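Local coordinates for protein leucine aminopeptidase 2, chloroplastic (Streptomyces sp. BC16019, PDB 5LHJ) that acts as an M17-family metalloaminopeptidase in bottromycin maturation, probably removing unsubstituted N-terminal amino acids from peptides with the help of manganese ions, at residues A[364-376]-A[453-467]. Residues are numbered along the deposited sequence; the frame is centred on the assembly and turned at random.
Sequences RSDLVVDVATLTS and AAGVPWAHLDIAAPA
D370 joins two rings of the neighbouring strand through one carboxylate. H460 ND1 gives a short 2.5 Å bond to D370 OD1, on the syn lone pair and near the imidazole plane. W458 NE1 reaches D370 OD2 at 3.0 Å, less straight at 147° and tilted from the indole plane. Gripped at both oxygens, the carboxylate is fixed in its rotation. These three side chains are buried. D370 CG sits between its backbone N and carbonyl carbon (chi1 80°), setting the carboxylate beside both rings. L374 CD2 packs against H460 CE1. Strands 367-372 and 458-462 run parallel in the mixed sheet of the M17 catalytic domain, tied by six backbone bonds. On the face opposite D370, V369 and V371 pack beside A459 and L461. At the strands' C-terminal end, D462 OD2 is hydrogen-bonded to T375 OG1 at 2.7 Å, while its OD1 takes L374 N from above the carboxylate plane. T373 OG1 is hydrogen-bonded to D284, a manganese-binding residue, though this chain holds no metal. The N-terminal end is looser, with R364 and A454 solvent-exposed. There V456 CG2 lies over one face of the R364 guanidinium, 3.5 Å from NH2. R364 NH2 also bonds to S358 O and, through a water, to A454 O.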
loop_
_atom_site.group_PDB
_atom_site.type_symbol
_atom_site.label_atom_id
_atom_site.label_comp_id
_atom_site.label_asym_id
_atom_site.label_seq_id
_atom_site.Cartn_x
_atom_site.Cartn_y
_atom_site.Cartn_z
ATOM N N ARG A 364 -26.412 41.450 -15.774
ATOM C CA ARG A 364 -25.295 40.537 -16.032
ATOM C C ARG A 364 -24.154 40.818 -15.067
ATOM O O ARG A 364 -23.806 41.977 -14.846
ATOM C CB ARG A 364 -24.767 40.685 -17.462
ATOM C CG ARG A 364 -23.991 39.466 -17.903
ATOM C CD ARG A 364 -22.982 39.692 -19.021
ATOM N NE ARG A 364 -22.476 38.382 -19.434
ATOM C CZ ARG A 364 -21.608 38.148 -20.415
ATOM N NH1 ARG A 364 -21.090 39.143 -21.133
ATOM N NH2 ARG A 364 -21.261 36.893 -20.682
ATOM N N SER A 365 -23.550 39.766 -14.520
ATOM C CA SER A 365 -22.428 39.940 -13.575
ATOM C C SER A 365 -21.160 40.452 -14.237
ATOM O O SER A 365 -20.743 39.948 -15.265
ATOM C CB SER A 365 -22.144 38.649 -12.826
ATOM O OG SER A 365 -23.139 38.494 -11.839
ATOM N N ASP A 366 -20.573 41.480 -13.641
ATOM C CA ASP A 366 -19.365 42.093 -14.151
ATOM C C ASP A 366 -18.149 41.230 -13.831
ATOM O O ASP A 366 -17.133 41.367 -14.500
ATOM C CB ASP A 366 -19.147 43.480 -13.533
ATOM C CG ASP A 366 -20.216 44.477 -13.937
ATOM O OD1 ASP A 366 -20.191 44.933 -15.099
ATOM O OD2 ASP A 366 -21.073 44.808 -13.085
ATOM N N LEU A 367 -18.253 40.384 -12.798
ATOM C CA LEU A 367 -17.134 39.583 -12.294
ATOM C C LEU A 367 -17.706 38.339 -11.613
ATOM O O LEU A 367 -18.741 38.429 -10.968
ATOM C CB LEU A 367 -16.322 40.401 -11.272
ATOM C CG LEU A 367 -15.505 39.635 -10.212
ATOM C CD1 LEU A 367 -14.289 38.996 -10.855
ATOM C CD2 LEU A 367 -15.073 40.500 -9.053
ATOM N N VAL A 368 -17.038 37.198 -11.754
ATOM C CA VAL A 368 -17.438 35.976 -11.036
ATOM C C VAL A 368 -16.265 35.434 -10.228
ATOM O O VAL A 368 -15.179 35.264 -10.768
ATOM C CB VAL A 368 -17.949 34.892 -12.008
ATOM C CG1 VAL A 368 -18.289 33.595 -11.269
ATOM C CG2 VAL A 368 -19.166 35.411 -12.764
ATOM N N VAL A 369 -16.488 35.150 -8.948
ATOM C CA VAL A 369 -15.463 34.555 -8.083
ATOM C C VAL A 369 -16.015 33.242 -7.543
ATOM O O VAL A 369 -17.088 33.234 -6.961
ATOM C CB VAL A 369 -15.078 35.478 -6.912
ATOM C CG1 VAL A 369 -14.082 34.787 -5.963
ATOM C CG2 VAL A 369 -14.499 36.787 -7.431
ATOM N N ASP A 370 -15.301 32.134 -7.752
ATOM C CA ASP A 370 -15.700 30.868 -7.138
ATOM C C ASP A 370 -14.784 30.528 -5.971
ATOM O O ASP A 370 -13.602 30.887 -5.973
ATOM C CB ASP A 370 -15.813 29.730 -8.150
ATOM C CG ASP A 370 -14.495 29.129 -8.514
ATOM O OD1 ASP A 370 -13.928 28.347 -7.693
ATOM O OD2 ASP A 370 -14.036 29.392 -9.638
ATOM N N VAL A 371 -15.368 29.869 -4.972
ATOM C CA VAL A 371 -14.668 29.447 -3.766
ATOM C C VAL A 371 -15.017 27.989 -3.532
ATOM O O VAL A 371 -16.202 27.627 -3.487
ATOM C CB VAL A 371 -15.102 30.274 -2.526
ATOM C CG1 VAL A 371 -14.224 29.944 -1.327
ATOM C CG2 VAL A 371 -15.049 31.767 -2.815
ATOM N N ALA A 372 -13.997 27.147 -3.406
ATOM C CA ALA A 372 -14.217 25.711 -3.331
ATOM C C ALA A 372 -13.088 24.994 -2.629
ATOM O O ALA A 372 -11.921 25.336 -2.802
ATOM C CB ALA A 372 -14.414 25.150 -4.737
ATOM N N THR A 373 -13.442 24.008 -1.809
ATOM C CA THR A 373 -12.475 23.044 -1.266
ATOM C C THR A 373 -12.270 21.982 -2.348
ATOM O O THR A 373 -12.891 20.909 -2.328
ATOM C CB THR A 373 -12.989 22.431 0.042
ATOM O OG1 THR A 373 -14.318 21.928 -0.156
ATOM C CG2 THR A 373 -13.021 23.496 1.141
ATOM N N LEU A 374 -11.418 22.290 -3.318
ATOM C CA LEU A 374 -11.457 21.567 -4.583
ATOM C C LEU A 374 -10.457 20.428 -4.689
ATOM O O LEU A 374 -10.860 19.324 -5.032
ATOM C CB LEU A 374 -11.334 22.530 -5.774
ATOM C CG LEU A 374 -11.960 22.049 -7.087
ATOM C CD1 LEU A 374 -13.464 21.828 -6.942
ATOM C CD2 LEU A 374 -11.670 23.030 -8.199
ATOM N N THR A 375 -9.179 20.671 -4.391
ATOM C CA THR A 375 -8.139 19.675 -4.685
ATOM C C THR A 375 -7.210 19.426 -3.525
ATOM O O THR A 375 -6.861 20.358 -2.807
ATOM C CB THR A 375 -7.274 20.076 -5.899
ATOM O OG1 THR A 375 -6.479 21.239 -5.594
ATOM C CG2 THR A 375 -8.153 20.337 -7.096
ATOM N N SER A 376 -6.782 18.180 -3.382
ATOM C CA SER A 376 -5.829 17.806 -2.343
ATOM C C SER A 376 -4.394 18.074 -2.778
ATOM O O SER A 376 -3.519 18.199 -1.929
ATOM C CB SER A 376 -6.001 16.340 -1.972
ATOM O OG SER A 376 -5.830 15.519 -3.122
ATOM N N ALA A 453 -18.092 32.350 -19.236
ATOM C CA ALA A 453 -18.381 32.957 -20.533
ATOM C C ALA A 453 -17.304 33.941 -20.961
ATOM O O ALA A 453 -16.742 34.659 -20.141
ATOM C CB ALA A 453 -19.735 33.647 -20.519
ATOM N N ALA A 454 -17.043 33.958 -22.266
ATOM C CA ALA A 454 -16.012 34.805 -22.872
ATOM C C ALA A 454 -16.145 36.248 -22.420
ATOM O O ALA A 454 -17.247 36.795 -22.396
ATOM C CB ALA A 454 -16.115 34.731 -24.398
ATOM N N GLY A 455 -15.030 36.850 -22.011
ATOM C CA GLY A 455 -15.025 38.258 -21.628
ATOM C C GLY A 455 -15.378 38.608 -20.190
ATOM O O GLY A 455 -15.286 39.780 -19.821
ATOM N N VAL A 456 -15.773 37.624 -19.370
ATOM C CA VAL A 456 -16.170 37.887 -17.980
ATOM C C VAL A 456 -14.961 37.670 -17.056
ATOM O O VAL A 456 -14.419 36.555 -17.028
ATOM C CB VAL A 456 -17.330 36.962 -17.539
ATOM C CG1 VAL A 456 -17.703 37.210 -16.088
ATOM C CG2 VAL A 456 -18.550 37.158 -18.446
ATOM N N PRO A 457 -14.525 38.718 -16.314
ATOM C CA PRO A 457 -13.432 38.537 -15.356
ATOM C C PRO A 457 -13.791 37.520 -14.286
ATOM O O PRO A 457 -14.931 37.497 -13.806
ATOM C CB PRO A 457 -13.242 39.927 -14.742
ATOM C CG PRO A 457 -13.789 40.866 -15.747
ATOM C CD PRO A 457 -14.889 40.141 -16.462
ATOM N N TRP A 458 -12.825 36.683 -13.927
ATOM C CA TRP A 458 -13.079 35.552 -13.046
ATOM C C TRP A 458 -11.870 35.240 -12.190
ATOM O O TRP A 458 -10.729 35.368 -12.644
ATOM C CB TRP A 458 -13.480 34.338 -13.895
ATOM C CG TRP A 458 -13.351 32.979 -13.257
ATOM C CD1 TRP A 458 -14.217 32.384 -12.371
ATOM C CD2 TRP A 458 -12.304 32.036 -13.490
ATOM N NE1 TRP A 458 -13.752 31.129 -12.028
ATOM C CE2 TRP A 458 -12.583 30.892 -12.714
ATOM C CE3 TRP A 458 -11.145 32.049 -14.278
ATOM C CZ2 TRP A 458 -11.748 29.774 -12.712
ATOM C CZ3 TRP A 458 -10.305 30.925 -14.266
ATOM C CH2 TRP A 458 -10.613 29.818 -13.486
ATOM N N ALA A 459 -12.140 34.849 -10.945
ATOM C CA ALA A 459 -11.129 34.311 -10.050
ATOM C C ALA A 459 -11.658 33.055 -9.367
ATOM O O ALA A 459 -12.858 32.924 -9.110
ATOM C CB ALA A 459 -10.711 35.346 -9.003
ATOM N N HIS A 460 -10.734 32.146 -9.059
ATOM C CA HIS A 460 -11.033 30.863 -8.423
ATOM C C HIS A 460 -10.157 30.730 -7.177
ATOM O O HIS A 460 -8.926 30.885 -7.254
ATOM C CB HIS A 460 -10.770 29.747 -9.440
ATOM C CG HIS A 460 -10.551 28.385 -8.847
ATOM N ND1 HIS A 460 -11.481 27.752 -8.050
ATOM C CD2 HIS A 460 -9.514 27.524 -8.972
ATOM C CE1 HIS A 460 -11.016 26.571 -7.685
ATOM N NE2 HIS A 460 -9.830 26.400 -8.248
ATOM N N LEU A 461 -10.799 30.463 -6.037
ATOM C CA LEU A 461 -10.100 30.260 -4.767
ATOM C C LEU A 461 -10.227 28.797 -4.354
ATOM O O LEU A 461 -11.328 28.336 -4.087
ATOM C CB LEU A 461 -10.703 31.143 -3.673
ATOM C CG LEU A 461 -10.780 32.649 -3.887
ATOM C CD1 LEU A 461 -11.190 33.369 -2.599
ATOM C CD2 LEU A 461 -9.468 33.188 -4.359
ATOM N N ASP A 462 -9.109 28.073 -4.325
ATOM C CA ASP A 462 -9.098 26.667 -3.914
ATOM C C ASP A 462 -8.633 26.635 -2.458
ATOM O O ASP A 462 -7.468 26.911 -2.175
ATOM C CB ASP A 462 -8.189 25.846 -4.830
ATOM C CG ASP A 462 -8.289 24.326 -4.595
ATOM O OD1 ASP A 462 -8.850 23.851 -3.571
ATOM O OD2 ASP A 462 -7.776 23.585 -5.468
ATOM N N ILE A 463 -9.559 26.339 -1.544
ATOM C CA ILE A 463 -9.311 26.499 -0.106
ATOM C C ILE A 463 -9.380 25.170 0.661
ATOM O O ILE A 463 -9.621 25.164 1.863
ATOM C CB ILE A 463 -10.269 27.542 0.509
ATOM C CG1 ILE A 463 -11.740 27.109 0.399
ATOM C CG2 ILE A 463 -10.062 28.901 -0.166
ATOM C CD1 ILE A 463 -12.685 27.874 1.306
ATOM N N ALA A 464 -9.114 24.057 -0.027
ATOM C CA ALA A 464 -9.250 22.712 0.554
ATOM C C ALA A 464 -8.543 22.535 1.906
ATOM O O ALA A 464 -9.157 22.129 2.899
ATOM C CB ALA A 464 -8.750 21.664 -0.443
ATOM N N ALA A 465 -7.279 22.901 1.968
ATOM C CA ALA A 465 -6.525 22.708 3.205
ATOM C C ALA A 465 -6.866 23.703 4.329
ATOM O O ALA A 465 -7.088 23.271 5.440
ATOM C CB ALA A 465 -5.034 22.709 2.923
ATOM N N PRO A 466 -6.910 25.021 4.059
ATOM C CA PRO A 466 -7.093 25.909 5.226
ATOM C C PRO A 466 -8.537 26.000 5.756
ATOM O O PRO A 466 -8.733 26.553 6.841
ATOM C CB PRO A 466 -6.590 27.268 4.728
ATOM C CG PRO A 466 -6.639 27.187 3.252
ATOM C CD PRO A 466 -6.447 25.767 2.880
ATOM N N ALA A 467 -9.513 25.449 5.029
ATOM C CA ALA A 467 -10.920 25.423 5.481
ATOM C C ALA A 467 -11.182 24.572 6.723
ATOM O O ALA A 467 -12.196 24.749 7.401
ATOM C CB ALA A 467 -11.823 24.952 4.352
HETATM O O HOH W 1 -20.149 36.176 -23.055
#